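Local coordinates for dTDP-4-dehydrorhamnose reductase (Sulfolobus tokodaii, PDB 2GGS), which probably acts as an NADPH-dependent dTDP-4-dehydrorhamnose reductase, an oxidoreductase of the RmlD family with a Rossmann-type nucleotide-binding fold, at residues I53-P58 / K96-S100; N84-R89 / L136-A141. One frame throughout, in Å; residues are numbered along the deposited sequence.

Contact 1. Residues I53-P58 / K96-S100; sequences IIKKRP and KVIDS
Arg57 and Ile98 lie side by side with their CA atoms 6.6 Å apart, and Pro58 and Ser100 follow with a CA-CA distance of 6.5 Å, where the chain leaves helix 46-56 and helix 77-97. Arg57 has positive phi and is the first residue past its helix. Asp99 also has positive phi and closes a Schellman motif. Both segments then turn toward the sheet.

Ile98 carries the contact. CG1 sits between the backbone N and the carbonyl carbon (chi1 60°), and the extended arm brings CD1 in among Ile53 and Pro58. Ile98 CD1 packs 3.7 Å from Pro58 CD and 3.9 Å from Ile53 CG2. The Ile98 arm meets both of these side chains at about a right angle. The same methyl lies 3.6 Å from Ile53 O, the carbonyl that accepts the helical bond from Arg57 N. The other branch, CG2, meets the exposed Arg57. There Ile98 CG2 is 3.7 Å from Arg57 NH1, because the arginine chain bends at chi3 and its end comes nearer, so that NH1 meets the methyl obliquely. Ile54 CG1 and Val97 CG1 extend the apolar strip more loosely, at 4.4 Å.

One hydrogen bond joins the segments. Ser100 OG donates to Pro58 O at 2.7 Å. The C=O...OG angle is 154°, and the donor is tilted 25° from the carbonyl plane. The bond ties together two buried residues just ahead of strands 60-63 and 101-107. On the sheet, Ile53 and Pro58 touch Leu4 of strand 3-6, and Ile53 and Ser100 touch Ile61 of strand 60-63. The arrangement belongs to a Rossmann fold: two helices end side by side over the parallel sheet, and each segment leads into one of two neighbouring strands.

Contact 2. Residues N84-R89 / L136-A141; sequences NAEAVR and LGETFA
Phe140 of helix 129-141 enters helix 77-97 as a knob in a hole formed by Ala85, Glu86, Val88 and Arg89. The two helices belong to a Rossmann fold and run nearly parallel, with segment axes 13° apart and 7.4 Å from each other at closest approach. CG of Phe140 is anti to the carbonyl carbon (chi1 -71°), which directs the ring across to the other helix. Arg89 CB lies over one face, 3.8 Å from the Phe140 ring centroid, in a CH-pi contact. Arg89 CD continues along the ring to Phe140 CE1 at 3.6 Å. Ala85 O presses close to the ring at an oblique angle, 3.1 Å from Phe140 CD2, while also accepting the bond from Val88 N. With an alanine in place of Phe140, the hole would probably be left partly unfilled and the aliphatic part of Arg89 would lose the ring it lies on.

Val88 fills the side nearer the sheet. Val88 CG1 reaches Ala141 CB at 3.8 Å, and Val88 and Ala141 both touch His104 of strand 101-107. Ala85 CB meets Leu136 CB at 3.7 Å. Asn84 bonds through ND2 to Ser133, next to the NADPH-binding Lys134. Gly137 lets the backbones close up, since a CB there would clash with Asn84 O. Instead, Gly137 CA makes a CA-H...O contact with Asn84 O at 3.4 Å.

After the first strands and helix 11-20, the chain reaches the end of helix 46-56, then runs through strand 60-63 and helix 70-75 to helix 77-97. Contact 1 closes this loop where residues 96-100 return beside 53-58. Contact 2 starts inside that loop, at 84-89, and closes beyond it, at 136-141 on helix 129-141, after strand 101-107. The two loops therefore cross rather than nest. Both use helix 77-97: contact 2 at its middle, contact 1 at its C-terminal end. Their centres lie about 18 Å apart and their nearest atoms about 7 Å. Together they tie helix 77-97 to helix 46-56 and to helix 129-141 within the Rossmann fold, with contact 2 nearer the bound NADPH.

Contact 1. Residues I53-P58 / K96-S100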
loop_
_atom_site.group_PDB
_atom_site.type_symbol
_atom_site.label_atom_id
_atom_site.label_comp_id
_atom_site.label_asym_id
_atom_site.label_seq_id
_atom_site.Cartn_x
_atom_site.Cartn_y
_atom_site.Cartn_z
ATOM N N ILE A 53 20.661 -6.007 -4.181
ATOM C CA ILE A 53 20.004 -7.170 -3.620
ATOM C C ILE A 53 20.986 -8.317 -3.458
ATOM O O ILE A 53 21.025 -8.960 -2.409
ATOM C CB ILE A 53 18.774 -7.568 -4.486
ATOM C CG1 ILE A 53 17.644 -6.542 -4.261
ATOM C CG2 ILE A 53 18.281 -8.991 -4.148
ATOM C CD1 ILE A 53 16.500 -6.603 -5.274
ATOM N N ILE A 54 21.776 -8.551 -4.508
ATOM C CA ILE A 54 22.722 -9.658 -4.518
ATOM C C ILE A 54 23.837 -9.446 -3.480
ATOM O O ILE A 54 24.274 -10.412 -2.843
ATOM C CB ILE A 54 23.246 -9.941 -5.949
ATOM C CG1 ILE A 54 22.072 -10.408 -6.831
ATOM C CG2 ILE A 54 24.375 -11.011 -5.936
ATOM C CD1 ILE A 54 22.293 -10.301 -8.301
ATOM N N LYS A 55 24.266 -8.192 -3.308
ATOM C CA LYS A 55 25.271 -7.845 -2.290
ATOM C C LYS A 55 24.738 -7.937 -0.846
ATOM O O LYS A 55 25.398 -8.516 0.017
ATOM C CB LYS A 55 25.909 -6.462 -2.563
ATOM C CG LYS A 55 26.725 -6.373 -3.867
ATOM C CD LYS A 55 27.973 -7.296 -3.845
ATOM C CE LYS A 55 28.560 -7.533 -5.257
ATOM N NZ LYS A 55 28.855 -6.264 -5.971
ATOM N N LYS A 56 23.553 -7.384 -0.579
ATOM C CA LYS A 56 23.035 -7.312 0.793
ATOM C C LYS A 56 22.451 -8.619 1.280
ATOM O O LYS A 56 22.331 -8.833 2.499
ATOM C CB LYS A 56 22.007 -6.187 0.930
ATOM C CG LYS A 56 22.533 -4.785 0.611
ATOM C CD LYS A 56 23.801 -4.388 1.371
ATOM C CE LYS A 56 24.199 -2.962 0.981
ATOM N NZ LYS A 56 25.515 -2.512 1.541
ATOM N N ARG A 57 22.076 -9.506 0.339
ATOM C CA ARG A 57 21.616 -10.855 0.677
ATOM C C ARG A 57 20.452 -10.884 1.694
ATOM O O ARG A 57 20.514 -11.559 2.723
ATOM C CB ARG A 57 22.800 -11.728 1.153
ATOM C CG ARG A 57 23.897 -11.859 0.048
ATOM C CD ARG A 57 24.957 -12.909 0.386
ATOM N NE ARG A 57 24.388 -14.164 0.876
ATOM C CZ ARG A 57 23.973 -15.141 0.079
ATOM N NH1 ARG A 57 24.037 -14.988 -1.231
ATOM N NH2 ARG A 57 23.433 -16.257 0.588
ATOM N N PRO A 58 19.369 -10.154 1.398
ATOM C CA PRO A 58 18.207 -10.313 2.309
ATOM C C PRO A 58 17.604 -11.704 2.264
ATOM O O PRO A 58 17.505 -12.289 1.186
ATOM C CB PRO A 58 17.224 -9.244 1.799
ATOM C CG PRO A 58 17.569 -9.104 0.299
ATOM C CD PRO A 58 19.118 -9.169 0.336
ATOM N N LYS A 96 15.864 -14.128 -7.002
ATOM C CA LYS A 96 15.892 -15.550 -7.328
ATOM C C LYS A 96 17.313 -16.084 -7.172
ATOM O O LYS A 96 17.521 -17.227 -6.737
ATOM C CB LYS A 96 15.374 -15.775 -8.750
ATOM C CG LYS A 96 15.248 -17.243 -9.193
ATOM C CD LYS A 96 14.471 -18.102 -8.169
ATOM C CE LYS A 96 14.228 -19.509 -8.681
ATOM N NZ LYS A 96 15.500 -20.171 -9.064
ATOM N N VAL A 97 18.263 -15.236 -7.530
ATOM C CA VAL A 97 19.683 -15.583 -7.461
ATOM C C VAL A 97 20.085 -15.995 -6.039
ATOM O O VAL A 97 20.867 -16.953 -5.855
ATOM C CB VAL A 97 20.549 -14.433 -8.014
ATOM C CG1 VAL A 97 22.063 -14.699 -7.783
ATOM C CG2 VAL A 97 20.271 -14.228 -9.501
ATOM N N ILE A 98 19.512 -15.312 -5.041
ATOM C CA ILE A 98 19.797 -15.547 -3.628
ATOM C C ILE A 98 18.687 -16.349 -2.933
ATOM O O ILE A 98 18.721 -16.594 -1.728
ATOM C CB ILE A 98 20.135 -14.211 -2.861
ATOM C CG1 ILE A 98 18.965 -13.212 -2.919
ATOM C CG2 ILE A 98 21.409 -13.571 -3.393
ATOM C CD1 ILE A 98 19.161 -12.030 -1.950
ATOM N N ASP A 99 17.698 -16.762 -3.711
ATOM C CA ASP A 99 16.594 -17.582 -3.211
ATOM C C ASP A 99 15.837 -16.836 -2.085
ATOM O O ASP A 99 15.443 -17.426 -1.086
ATOM C CB ASP A 99 17.106 -18.956 -2.744
ATOM C CG ASP A 99 15.995 -19.915 -2.465
ATOM O OD1 ASP A 99 14.968 -19.867 -3.176
ATOM O OD2 ASP A 99 16.121 -20.728 -1.537
ATOM N N SER A 100 15.675 -15.531 -2.253
ATOM C CA SER A 100 14.971 -14.712 -1.262
ATOM C C SER A 100 13.471 -15.006 -1.232
ATOM O O SER A 100 12.885 -15.424 -2.234
ATOM C CB SER A 100 15.115 -13.235 -1.578
ATOM O OG SER A 100 16.403 -12.767 -1.270
#

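Contact 2. Residues N84-R89 / L136-A141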
loop_
_atom_site.group_PDB
_atom_site.type_symbol
_atom_site.label_atom_id
_atom_site.label_comp_id
_atom_site.label_asym_id
_atom_site.label_seq_id
_atom_site.Cartn_x
_atom_site.Cartn_y
_atom_site.Cartn_z
ATOM N N ASN A 84 6.328 1.062 -10.669
ATOM C CA ASN A 84 5.227 0.219 -10.162
ATOM C C ASN A 84 5.195 -1.154 -10.778
ATOM O O ASN A 84 4.654 -2.111 -10.168
ATOM C CB ASN A 84 3.897 0.908 -10.419
ATOM C CG ASN A 84 3.661 2.076 -9.507
ATOM O OD1 ASN A 84 4.402 2.319 -8.542
ATOM N ND2 ASN A 84 2.572 2.787 -9.783
ATOM N N ALA A 85 5.781 -1.279 -11.969
ATOM C CA ALA A 85 5.777 -2.557 -12.666
ATOM C C ALA A 85 7.198 -3.066 -12.944
ATOM O O ALA A 85 7.629 -4.095 -12.414
ATOM C CB ALA A 85 4.943 -2.481 -13.955
ATOM N N GLU A 86 7.973 -2.325 -13.744
ATOM C CA GLU A 86 9.208 -2.928 -14.254
ATOM C C GLU A 86 10.236 -3.227 -13.144
ATOM O O GLU A 86 10.916 -4.220 -13.229
ATOM C CB GLU A 86 9.839 -2.024 -15.336
ATOM C CG GLU A 86 10.806 -2.801 -16.238
ATOM C CD GLU A 86 11.170 -2.034 -17.496
ATOM O OE1 GLU A 86 10.839 -0.829 -17.577
ATOM O OE2 GLU A 86 11.791 -2.660 -18.378
ATOM N N ALA A 87 10.320 -2.388 -12.113
ATOM C CA ALA A 87 11.265 -2.605 -11.006
ATOM C C ALA A 87 11.018 -3.954 -10.371
ATOM O O ALA A 87 11.962 -4.620 -9.922
ATOM C CB ALA A 87 11.189 -1.481 -9.958
ATOM N N VAL A 88 9.725 -4.348 -10.335
ATOM C CA VAL A 88 9.350 -5.625 -9.722
ATOM C C VAL A 88 10.004 -6.784 -10.468
ATOM O O VAL A 88 10.422 -7.770 -9.848
ATOM C CB VAL A 88 7.813 -5.812 -9.634
ATOM C CG1 VAL A 88 7.490 -7.152 -8.919
ATOM C CG2 VAL A 88 7.184 -4.662 -8.884
ATOM N N ARG A 89 10.087 -6.685 -11.803
ATOM C CA ARG A 89 10.730 -7.735 -12.582
ATOM C C ARG A 89 12.177 -7.941 -12.091
ATOM O O ARG A 89 12.689 -9.078 -11.950
ATOM C CB ARG A 89 10.717 -7.403 -14.071
ATOM C CG ARG A 89 11.293 -8.586 -14.867
ATOM C CD ARG A 89 11.053 -8.465 -16.369
ATOM N NE ARG A 89 12.118 -7.733 -17.039
ATOM C CZ ARG A 89 13.235 -8.275 -17.508
ATOM N NH1 ARG A 89 13.482 -9.578 -17.354
ATOM N NH2 ARG A 89 14.125 -7.497 -18.105
ATOM N N LEU A 136 0.382 -4.727 -13.420
ATOM C CA LEU A 136 1.548 -5.248 -14.147
ATOM C C LEU A 136 2.673 -5.662 -13.196
ATOM O O LEU A 136 3.237 -6.744 -13.357
ATOM C CB LEU A 136 2.005 -4.256 -15.235
ATOM C CG LEU A 136 0.902 -3.963 -16.271
ATOM C CD1 LEU A 136 1.394 -2.944 -17.295
ATOM C CD2 LEU A 136 0.291 -5.198 -16.977
ATOM N N GLY A 137 2.938 -4.890 -12.147
ATOM C CA GLY A 137 3.858 -5.321 -11.106
ATOM C C GLY A 137 3.434 -6.628 -10.440
ATOM O O GLY A 137 4.269 -7.492 -10.205
ATOM N N GLU A 138 2.135 -6.775 -10.157
ATOM C CA GLU A 138 1.642 -8.056 -9.616
ATOM C C GLU A 138 1.995 -9.206 -10.527
ATOM O O GLU A 138 2.298 -10.331 -10.078
ATOM C CB GLU A 138 0.106 -8.098 -9.511
ATOM C CG GLU A 138 -0.479 -7.341 -8.435
ATOM C CD GLU A 138 -1.882 -7.822 -8.125
ATOM O OE1 GLU A 138 -2.492 -7.197 -7.247
ATOM O OE2 GLU A 138 -2.356 -8.799 -8.776
ATOM N N THR A 139 1.899 -8.945 -11.818
ATOM C CA THR A 139 2.107 -9.970 -12.823
ATOM C C THR A 139 3.571 -10.381 -12.809
ATOM O O THR A 139 3.898 -11.582 -12.816
ATOM C CB THR A 139 1.608 -9.482 -14.186
ATOM O OG1 THR A 139 0.229 -9.065 -14.051
ATOM C CG2 THR A 139 1.717 -10.572 -15.263
ATOM N N PHE A 140 4.480 -9.409 -12.731
ATOM C CA PHE A 140 5.888 -9.791 -12.592
ATOM C C PHE A 140 6.171 -10.538 -11.289
ATOM O O PHE A 140 7.068 -11.380 -11.249
ATOM C CB PHE A 140 6.805 -8.560 -12.621
ATOM C CG PHE A 140 6.926 -7.883 -13.967
ATOM C CD1 PHE A 140 7.363 -8.568 -15.108
ATOM C CD2 PHE A 140 6.635 -6.513 -14.071
ATOM C CE1 PHE A 140 7.529 -7.864 -16.333
ATOM C CE2 PHE A 140 6.790 -5.777 -15.294
ATOM C CZ PHE A 140 7.232 -6.480 -16.427
ATOM N N ALA A 141 5.441 -10.191 -10.225
ATOM C CA ALA A 141 5.653 -10.735 -8.869
ATOM C C ALA A 141 5.099 -12.151 -8.687
ATOM O O ALA A 141 5.483 -12.841 -7.735
ATOM C CB ALA A 141 5.077 -9.818 -7.836
#